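Local atomic coordinates of vascular protein tyrosine phosphatase 1 (PDB entry 3I36), a protein that probably catalyses hydrolysis of phosphotyrosine in proteins, releasing phosphate, through the cytoplasmic catalytic domain of this receptor-type tyrosine phosphatase. Residues Val79-Ser85 / Arg280-Leu285; Asp113-Thr117 / Phe254-Arg259. All blocks are in the same frame, centred on the assembly; numbering follows the deposited sequence.

Contact 1 (Val79-Ser85 / Arg280-Leu285); sequences VLPYDIS and RMHRPL
Pro-81 and Arg-283 bring their backbones together at a CA–CA distance of 5.5 Å, where two irregular loops of the tyrosine phosphatase fold lie side by side. Residues 79-85 lead into strand 86-88, while 280-285 link helix 272-280 to helix 290-305, just ahead of Gln-288, a probable substrate-binding residue. Such loop pairs illustrate how segments distant in sequence can be fitted together by side chains laid across backbone. Tyr-82 and Pro-284 carry a large share of it. With CG anti to its own carbonyl carbon (chi1 -58°), the Tyr-82 ring points across the gap, and one face receives CD of Pro-284 in a CH-pi contact, 3.9 Å from the ring centroid. At the ring's edge CE2 meets the carbonyl oxygen of Arg-280 at 3.3 Å. Replacing the tyrosine by alanine is likely to uncover the proline ring and leave the water at the ring's edge without its phenol partner. Arg-283, its chain extended from CG to NE, carries CG1 of Val-79 over one guanidinium face and CB of Pro-81 at the edge. The guanidinium itself is fixed by Gly-247 O, Ala-246 O and Asn-101 OD1. At the start of 79-85, Val-79 CG2 packs on Leu-285 CD1 at 3.8 Å. At the far end, Ser-85 OG lies only 2.5 Å from His-282 O, a doubtfully short separation; Asn-103 OD1 competes for the same hydroxyl proton. A water in the plane of the Tyr-82 ring lies 2.6 Å from Tyr-82 OH and can donate to Arg-280 O.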
ATOM      1  N   VAL A  79      11.314  -6.809  -7.073  1.00 12.74           N
ATOM      2  CA  VAL A  79      10.015  -6.194  -6.902  1.00 12.56           C
ATOM      3  C   VAL A  79       9.857  -5.105  -7.934  1.00 12.58           C
ATOM      4  O   VAL A  79      10.237  -3.951  -7.724  1.00 12.56           O
ATOM      5  CB  VAL A  79       9.827  -5.637  -5.497  1.00 16.11           C
ATOM      6  CG1 VAL A  79       8.454  -5.007  -5.381  1.00 18.16           C
ATOM      7  CG2 VAL A  79      10.000  -6.766  -4.466  1.00 15.30           C
ATOM      8  N   LEU A  80       9.336  -5.502  -9.083  1.00 14.33           N
ATOM      9  CA  LEU A  80       9.258  -4.605 -10.218  1.00 14.16           C
ATOM     10  C   LEU A  80       7.813  -4.437 -10.610  1.00 14.44           C
ATOM     11  O   LEU A  80       7.075  -5.410 -10.687  1.00 11.88           O
ATOM     12  CB  LEU A  80      10.010  -5.187 -11.404  1.00 14.54           C
ATOM     13  CG  LEU A  80      11.445  -5.578 -11.084  1.00 16.04           C
ATOM     14  CD1 LEU A  80      12.092  -6.120 -12.342  1.00 18.13           C
ATOM     15  CD2 LEU A  80      12.223  -4.378 -10.547  1.00 13.33           C
ATOM     16  N   PRO A  81       7.427  -3.199 -10.905  1.00 13.72           N
ATOM     17  CA  PRO A  81       6.049  -2.917 -11.299  1.00 13.03           C
ATOM     18  C   PRO A  81       5.759  -3.534 -12.663  1.00 13.81           C
ATOM     19  O   PRO A  81       6.570  -3.421 -13.583  1.00 13.39           O
ATOM     20  CB  PRO A  81       6.027  -1.393 -11.398  1.00 12.42           C
ATOM     21  CG  PRO A  81       7.490  -1.013 -11.726  1.00 10.41           C
ATOM     22  CD  PRO A  81       8.250  -1.979 -10.832  1.00  9.30           C
ATOM     23  N   TYR A  82       4.604  -4.173 -12.798  1.00 14.88           N
ATOM     24  CA  TYR A  82       4.167  -4.621 -14.106  1.00 15.32           C
ATOM     25  C   TYR A  82       3.806  -3.410 -14.948  1.00 13.79           C
ATOM     26  O   TYR A  82       3.226  -2.447 -14.449  1.00 12.25           O
ATOM     27  CB  TYR A  82       2.957  -5.554 -13.992  1.00 12.02           C
ATOM     28  CG  TYR A  82       3.247  -6.755 -13.141  1.00 14.01           C
ATOM     29  CD1 TYR A  82       4.379  -7.527 -13.377  1.00 11.45           C
ATOM     30  CD2 TYR A  82       2.393  -7.127 -12.105  1.00 14.70           C
ATOM     31  CE1 TYR A  82       4.670  -8.630 -12.599  1.00 17.04           C
ATOM     32  CE2 TYR A  82       2.672  -8.240 -11.317  1.00 14.05           C
ATOM     33  CZ  TYR A  82       3.811  -8.984 -11.571  1.00 11.31           C
ATOM     34  OH  TYR A  82       4.103 -10.087 -10.817  1.00 14.83           O
ATOM     35  N   ASP A  83       4.167  -3.467 -16.222  1.00 13.76           N
ATOM     36  CA  ASP A  83       3.880  -2.386 -17.155  1.00 15.86           C
ATOM     37  C   ASP A  83       2.394  -2.098 -17.203  1.00 14.54           C
ATOM     38  O   ASP A  83       1.970  -0.956 -17.344  1.00 14.63           O
ATOM     39  CB  ASP A  83       4.342  -2.787 -18.547  1.00 10.29           C
ATOM     40  CG  ASP A  83       5.845  -2.940 -18.631  1.00 14.49           C
ATOM     41  OD1 ASP A  83       6.537  -2.125 -18.002  1.00 14.89           O
ATOM     42  OD2 ASP A  83       6.331  -3.878 -19.298  1.00 16.76           O
ATOM     43  N   ILE A  84       1.598  -3.147 -17.097  1.00 12.10           N
ATOM     44  CA  ILE A  84       0.170  -2.992 -17.311  1.00 11.44           C
ATOM     45  C   ILE A  84      -0.492  -2.084 -16.269  1.00 13.05           C
ATOM     46  O   ILE A  84      -1.565  -1.540 -16.504  1.00 15.64           O
ATOM     47  CB  ILE A  84      -0.530  -4.368 -17.331  1.00 13.08           C
ATOM     48  CG1 ILE A  84      -1.934  -4.251 -17.925  1.00 16.56           C
ATOM     49  CG2 ILE A  84      -0.543  -4.983 -15.938  1.00 11.81           C
ATOM     50  CD1 ILE A  84      -2.517  -5.584 -18.331  1.00 17.02           C
ATOM     51  N   SER A  85       0.155  -1.919 -15.123  1.00 12.24           N
ATOM     52  CA  SER A  85      -0.462  -1.214 -14.015  1.00  8.86           C
ATOM     53  C   SER A  85       0.463  -0.159 -13.438  1.00  7.81           C
ATOM     54  O   SER A  85       0.122   0.499 -12.459  1.00 10.59           O
ATOM     55  CB  SER A  85      -0.799  -2.218 -12.905  1.00 15.19           C
ATOM     56  OG  SER A  85       0.379  -2.923 -12.522  1.00 11.45           O
ATOM     57  N   ARG A 280      -2.170  -9.115  -6.989  1.00 10.58           N
ATOM     58  CA  ARG A 280      -1.060  -9.740  -7.703  1.00 10.06           C
ATOM     59  C   ARG A 280      -1.080  -9.466  -9.204  1.00 12.94           C
ATOM     60  O   ARG A 280      -0.035  -9.475  -9.846  1.00 14.96           O
ATOM     61  CB  ARG A 280      -1.063 -11.247  -7.503  1.00 12.71           C
ATOM     62  CG  ARG A 280      -0.768 -11.680  -6.087  1.00 13.38           C
ATOM     63  CD  ARG A 280       0.704 -11.530  -5.735  1.00 12.01           C
ATOM     64  NE  ARG A 280       0.840 -11.920  -4.346  1.00 13.96           N
ATOM     65  CZ  ARG A 280       0.926 -13.176  -3.935  1.00 14.89           C
ATOM     66  NH1 ARG A 280       0.948 -14.167  -4.823  1.00 12.71           N
ATOM     67  NH2 ARG A 280       0.990 -13.441  -2.632  1.00 14.58           N
ATOM     68  N   MET A 281      -2.261  -9.240  -9.760  1.00 12.22           N
ATOM     69  CA  MET A 281      -2.371  -8.885 -11.167  1.00 13.63           C
ATOM     70  C   MET A 281      -1.914  -7.453 -11.396  1.00 12.44           C
ATOM     71  O   MET A 281      -1.830  -6.997 -12.540  1.00 13.20           O
ATOM     72  CB  MET A 281      -3.810  -9.058 -11.660  1.00 10.15           C
ATOM     73  CG  MET A 281      -4.229 -10.501 -11.809  1.00 11.36           C
ATOM     74  SD  MET A 281      -3.194 -11.314 -13.028  1.00 16.31           S
ATOM     75  CE  MET A 281      -3.510 -10.293 -14.470  1.00 17.17           C
ATOM     76  N   HIS A 282      -1.633  -6.731 -10.315  1.00 15.68           N
ATOM     77  CA  HIS A 282      -1.222  -5.330 -10.447  1.00 11.26           C
ATOM     78  C   HIS A 282       0.196  -5.048  -9.988  1.00  9.89           C
ATOM     79  O   HIS A 282       0.808  -4.074 -10.402  1.00 12.06           O
ATOM     80  CB  HIS A 282      -2.214  -4.424  -9.734  1.00 12.28           C
ATOM     81  CG  HIS A 282      -3.516  -4.328 -10.450  1.00 12.56           C
ATOM     82  ND1 HIS A 282      -4.520  -5.257 -10.293  1.00 13.38           N
ATOM     83  CD2 HIS A 282      -3.952  -3.452 -11.385  1.00 17.04           C
ATOM     84  CE1 HIS A 282      -5.533  -4.939 -11.075  1.00 16.07           C
ATOM     85  NE2 HIS A 282      -5.215  -3.850 -11.749  1.00 14.84           N
ATOM     86  N   ARG A 283       0.720  -5.899  -9.124  1.00 10.66           N
ATOM     87  CA  ARG A 283       2.061  -5.684  -8.617  1.00 10.75           C
ATOM     88  C   ARG A 283       2.473  -7.016  -8.051  1.00 14.07           C
ATOM     89  O   ARG A 283       1.645  -7.728  -7.499  1.00 10.72           O
ATOM     90  CB  ARG A 283       2.029  -4.639  -7.509  1.00 12.70           C
ATOM     91  CG  ARG A 283       3.388  -4.208  -6.971  1.00 10.20           C
ATOM     92  CD  ARG A 283       3.210  -2.912  -6.171  1.00  8.56           C
ATOM     93  NE  ARG A 283       4.418  -2.511  -5.449  1.00 11.01           N
ATOM     94  CZ  ARG A 283       5.455  -1.890  -6.009  1.00 15.12           C
ATOM     95  NH1 ARG A 283       5.443  -1.603  -7.307  1.00 10.01           N
ATOM     96  NH2 ARG A 283       6.497  -1.554  -5.266  1.00 12.13           N
ATOM     97  N   PRO A 284       3.746  -7.369  -8.208  1.00 13.20           N
ATOM     98  CA  PRO A 284       4.205  -8.651  -7.691  1.00 10.73           C
ATOM     99  C   PRO A 284       4.079  -8.697  -6.189  1.00 10.30           C
ATOM    100  O   PRO A 284       4.107  -7.658  -5.511  1.00 10.80           O
ATOM    101  CB  PRO A 284       5.701  -8.653  -8.058  1.00 16.92           C
ATOM    102  CG  PRO A 284       6.039  -7.213  -8.269  1.00 22.13           C
ATOM    103  CD  PRO A 284       4.815  -6.667  -8.934  1.00 18.07           C
ATOM    104  N   LEU A 285       3.921  -9.914  -5.681  1.00 11.52           N
ATOM    105  CA  LEU A 285       4.159 -10.215  -4.278  1.00 12.92           C
ATOM    106  C   LEU A 285       3.183  -9.572  -3.305  1.00 13.85           C
ATOM    107  O   LEU A 285       3.389  -9.644  -2.101  1.00 12.88           O
ATOM    108  CB  LEU A 285       5.584  -9.799  -3.910  1.00  9.29           C
ATOM    109  CG  LEU A 285       6.661 -10.607  -4.621  1.00 11.03           C
ATOM    110  CD1 LEU A 285       8.013  -9.989  -4.400  1.00 13.24           C
ATOM    111  CD2 LEU A 285       6.628 -12.067  -4.136  1.00 14.05           C
TER
HETATM  112  O   HOH W   1       2.134 -10.776  -9.232  1.00 12.60           O

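Contact 2 (Asp113-Thr117 / Phe254-Arg259); sequences DFIAT and FIAIDR
Phe-114, at the start of strand 114-117, projects its ring onto helix 249-267, the helix that follows the phosphate-binding loop in the tyrosine phosphatase fold. It is a compact example of helix-on-sheet packing: strand and helix segments run nearly antiparallel, at 160°, with axes 10.8 Å apart. The ring lies flat against Ile-255. CG1 of the isoleucine stands over the face, 3.9 Å from the Phe-114 ring centroid, in a CH-pi contact. Because Ile-255 CG2 is anti to the backbone N while CG1 is anti to the carbonyl carbon (chi1 -70°), both branches reach the ring: Ile-255 CG2 lies 3.7 Å from Phe-114 CD1, and Ile-255 CD1 reaches back to Phe-114 CB. Phe-114 CE2 also meets the edge of the Phe-254 ring. The far end of Phe-114 meets a charge: CZ lies 3.1 Å from Asp-258 OD2, which approaches the edge, near the ring plane, with the carboxylate turned 81° against it. Further up the strand, Ala-116 adds a smaller apolar touch, its CB 4.3 Å from Ile-255 CD1. Arg-224 and Arg-228 of helix 218-231 hold the Asp-258 carboxylate by salt bridges. The acidic group is thus buried but paired, and its oxygen probably gains some further electrostatic attraction from the slightly positive C-H rim of Phe-114, while one face of the ring packs on the hydrocarbon of Ile-255.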
ATOM      1  N   ASP A 113      -7.837   3.166  -6.876  1.00 11.78           N
ATOM      2  CA  ASP A 113      -8.030   3.608  -5.495  1.00 13.85           C
ATOM      3  C   ASP A 113      -6.716   3.747  -4.774  1.00 12.26           C
ATOM      4  O   ASP A 113      -6.592   4.536  -3.843  1.00 12.91           O
ATOM      5  CB  ASP A 113      -8.906   2.626  -4.732  1.00 11.48           C
ATOM      6  CG  ASP A 113     -10.341   2.697  -5.165  1.00 15.47           C
ATOM      7  OD1 ASP A 113     -11.099   1.791  -4.789  1.00 14.73           O
ATOM      8  OD2 ASP A 113     -10.693   3.657  -5.893  1.00 12.66           O
ATOM      9  N   PHE A 114      -5.739   2.952  -5.184  1.00 13.20           N
ATOM     10  CA  PHE A 114      -4.465   2.939  -4.498  1.00 10.85           C
ATOM     11  C   PHE A 114      -3.336   3.043  -5.482  1.00  9.24           C
ATOM     12  O   PHE A 114      -3.463   2.655  -6.628  1.00 10.31           O
ATOM     13  CB  PHE A 114      -4.266   1.620  -3.742  1.00 11.50           C
ATOM     14  CG  PHE A 114      -5.219   1.423  -2.617  1.00 14.45           C
ATOM     15  CD1 PHE A 114      -6.387   0.710  -2.806  1.00 10.81           C
ATOM     16  CD2 PHE A 114      -4.951   1.957  -1.362  1.00 16.12           C
ATOM     17  CE1 PHE A 114      -7.268   0.516  -1.758  1.00 12.40           C
ATOM     18  CE2 PHE A 114      -5.835   1.766  -0.312  1.00 12.76           C
ATOM     19  CZ  PHE A 114      -6.986   1.041  -0.513  1.00 12.95           C
ATOM     20  N   ILE A 115      -2.216   3.539  -4.996  1.00  9.89           N
ATOM     21  CA  ILE A 115      -0.953   3.302  -5.651  1.00  9.13           C
ATOM     22  C   ILE A 115      -0.116   2.573  -4.635  1.00 10.11           C
ATOM     23  O   ILE A 115       0.065   3.048  -3.511  1.00 11.94           O
ATOM     24  CB  ILE A 115      -0.265   4.587  -6.024  1.00  9.68           C
ATOM     25  CG1 ILE A 115      -1.027   5.263  -7.157  1.00 10.86           C
ATOM     26  CG2 ILE A 115       1.190   4.298  -6.421  1.00  9.59           C
ATOM     27  CD1 ILE A 115      -0.578   6.674  -7.415  1.00 12.40           C
ATOM     28  N   ALA A 116       0.357   1.392  -5.005  1.00  8.67           N
ATOM     29  CA  ALA A 116       1.305   0.695  -4.158  1.00  9.76           C
ATOM     30  C   ALA A 116       2.685   1.020  -4.695  1.00 10.13           C
ATOM     31  O   ALA A 116       2.955   0.880  -5.883  1.00  9.62           O
ATOM     32  CB  ALA A 116       1.068  -0.811  -4.186  1.00  8.09           C
ATOM     33  N   THR A 117       3.560   1.462  -3.816  1.00 10.05           N
ATOM     34  CA  THR A 117       4.886   1.822  -4.256  1.00 14.53           C
ATOM     35  C   THR A 117       5.892   1.422  -3.198  1.00 15.93           C
ATOM     36  O   THR A 117       5.526   1.147  -2.059  1.00 11.21           O
ATOM     37  CB  THR A 117       4.966   3.333  -4.557  1.00 10.25           C
ATOM     38  OG1 THR A 117       6.204   3.620  -5.210  1.00  9.28           O
ATOM     39  CG2 THR A 117       4.865   4.152  -3.270  1.00 11.18           C
ATOM     40  N   PHE A 254      -2.398  -4.136   3.846  1.00  8.54           N
ATOM     41  CA  PHE A 254      -3.220  -2.994   4.182  1.00 10.27           C
ATOM     42  C   PHE A 254      -4.297  -2.775   3.114  1.00 12.86           C
ATOM     43  O   PHE A 254      -5.476  -2.564   3.420  1.00 11.13           O
ATOM     44  CB  PHE A 254      -2.361  -1.754   4.294  1.00  8.42           C
ATOM     45  CG  PHE A 254      -3.160  -0.512   4.513  1.00 10.89           C
ATOM     46  CD1 PHE A 254      -3.526  -0.140   5.793  1.00 11.61           C
ATOM     47  CD2 PHE A 254      -3.582   0.246   3.448  1.00 12.06           C
ATOM     48  CE1 PHE A 254      -4.276   0.983   6.013  1.00 14.31           C
ATOM     49  CE2 PHE A 254      -4.346   1.381   3.658  1.00 11.35           C
ATOM     50  CZ  PHE A 254      -4.684   1.747   4.956  1.00 12.50           C
ATOM     51  N   ILE A 255      -3.893  -2.818   1.854  1.00 10.08           N
ATOM     52  CA  ILE A 255      -4.856  -2.577   0.791  1.00 10.80           C
ATOM     53  C   ILE A 255      -5.942  -3.641   0.822  1.00  8.68           C
ATOM     54  O   ILE A 255      -7.144  -3.344   0.708  1.00  9.25           O
ATOM     55  CB  ILE A 255      -4.188  -2.556  -0.576  1.00  8.33           C
ATOM     56  CG1 ILE A 255      -3.325  -1.295  -0.708  1.00  9.19           C
ATOM     57  CG2 ILE A 255      -5.260  -2.620  -1.684  1.00  8.68           C
ATOM     58  CD1 ILE A 255      -2.551  -1.253  -1.997  1.00 10.12           C
ATOM     59  N   ALA A 256      -5.527  -4.886   1.014  1.00  8.60           N
ATOM     60  CA  ALA A 256      -6.499  -5.977   1.053  1.00 11.43           C
ATOM     61  C   ALA A 256      -7.454  -5.787   2.219  1.00 12.40           C
ATOM     62  O   ALA A 256      -8.653  -5.992   2.082  1.00  9.04           O
ATOM     63  CB  ALA A 256      -5.791  -7.329   1.160  1.00  8.84           C
ATOM     64  N   ILE A 257      -6.931  -5.385   3.373  1.00  8.86           N
ATOM     65  CA  ILE A 257      -7.794  -5.206   4.532  1.00 12.20           C
ATOM     66  C   ILE A 257      -8.831  -4.132   4.223  1.00 10.53           C
ATOM     67  O   ILE A 257     -10.012  -4.249   4.553  1.00 10.66           O
ATOM     68  CB  ILE A 257      -6.978  -4.717   5.728  1.00 15.22           C
ATOM     69  CG1 ILE A 257      -6.137  -5.856   6.295  1.00 17.95           C
ATOM     70  CG2 ILE A 257      -7.890  -4.131   6.797  1.00 20.57           C
ATOM     71  CD1 ILE A 257      -5.114  -5.372   7.318  1.00 17.49           C
ATOM     72  N   ASP A 258      -8.386  -3.073   3.576  1.00 10.15           N
ATOM     73  CA  ASP A 258      -9.300  -1.975   3.273  1.00 11.05           C
ATOM     74  C   ASP A 258     -10.415  -2.483   2.374  1.00 15.28           C
ATOM     75  O   ASP A 258     -11.604  -2.197   2.581  1.00 12.06           O
ATOM     76  CB  ASP A 258      -8.556  -0.829   2.595  1.00  9.17           C
ATOM     77  CG  ASP A 258      -9.477   0.323   2.236  1.00 10.11           C
ATOM     78  OD1 ASP A 258     -10.051   0.943   3.153  1.00 13.19           O
ATOM     79  OD2 ASP A 258      -9.623   0.607   1.034  1.00 11.39           O
ATOM     80  N   ARG A 259     -10.020  -3.248   1.370  1.00 14.23           N
ATOM     81  CA  ARG A 259     -10.973  -3.785   0.425  1.00 13.76           C
ATOM     82  C   ARG A 259     -11.923  -4.777   1.077  1.00 12.22           C
ATOM     83  O   ARG A 259     -13.121  -4.761   0.803  1.00 12.10           O
ATOM     84  CB  ARG A 259     -10.231  -4.420  -0.739  1.00 13.77           C
ATOM     85  CG  ARG A 259      -9.496  -3.375  -1.566  1.00 12.98           C
ATOM     86  CD  ARG A 259      -8.700  -4.015  -2.675  1.00  9.90           C
ATOM     87  NE  ARG A 259      -9.549  -4.781  -3.579  1.00 12.55           N
ATOM     88  CZ  ARG A 259      -9.146  -5.262  -4.751  1.00 15.14           C
ATOM     89  NH1 ARG A 259      -7.908  -5.027  -5.169  1.00 11.16           N
ATOM     90  NH2 ARG A 259      -9.977  -5.972  -5.504  1.00 11.58           N
TER

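Contact 2 is nested within the chain loop that contact 1 closes, and their centres are 13 Å apart. Arg-283 joins them directly: its CD packs on Ala-116 CB at 3.6 Å, so the arginine of 280-285 runs past the strand of 113-117 on its way to the phosphate-binding loop. That loop, which probably binds substrate, lies close to both contacts. In contact 1 the side chain of Val-79 comes within about 4 Å of that of Val-248; in contact 2 the side chain of Ala-116 is about 8 Å from that of Cys-244, the likely phosphocysteine nucleophile. Together they pack two largely buried loop segments, a strand of the central sheet and helix 249-267 beside one catalytic centre.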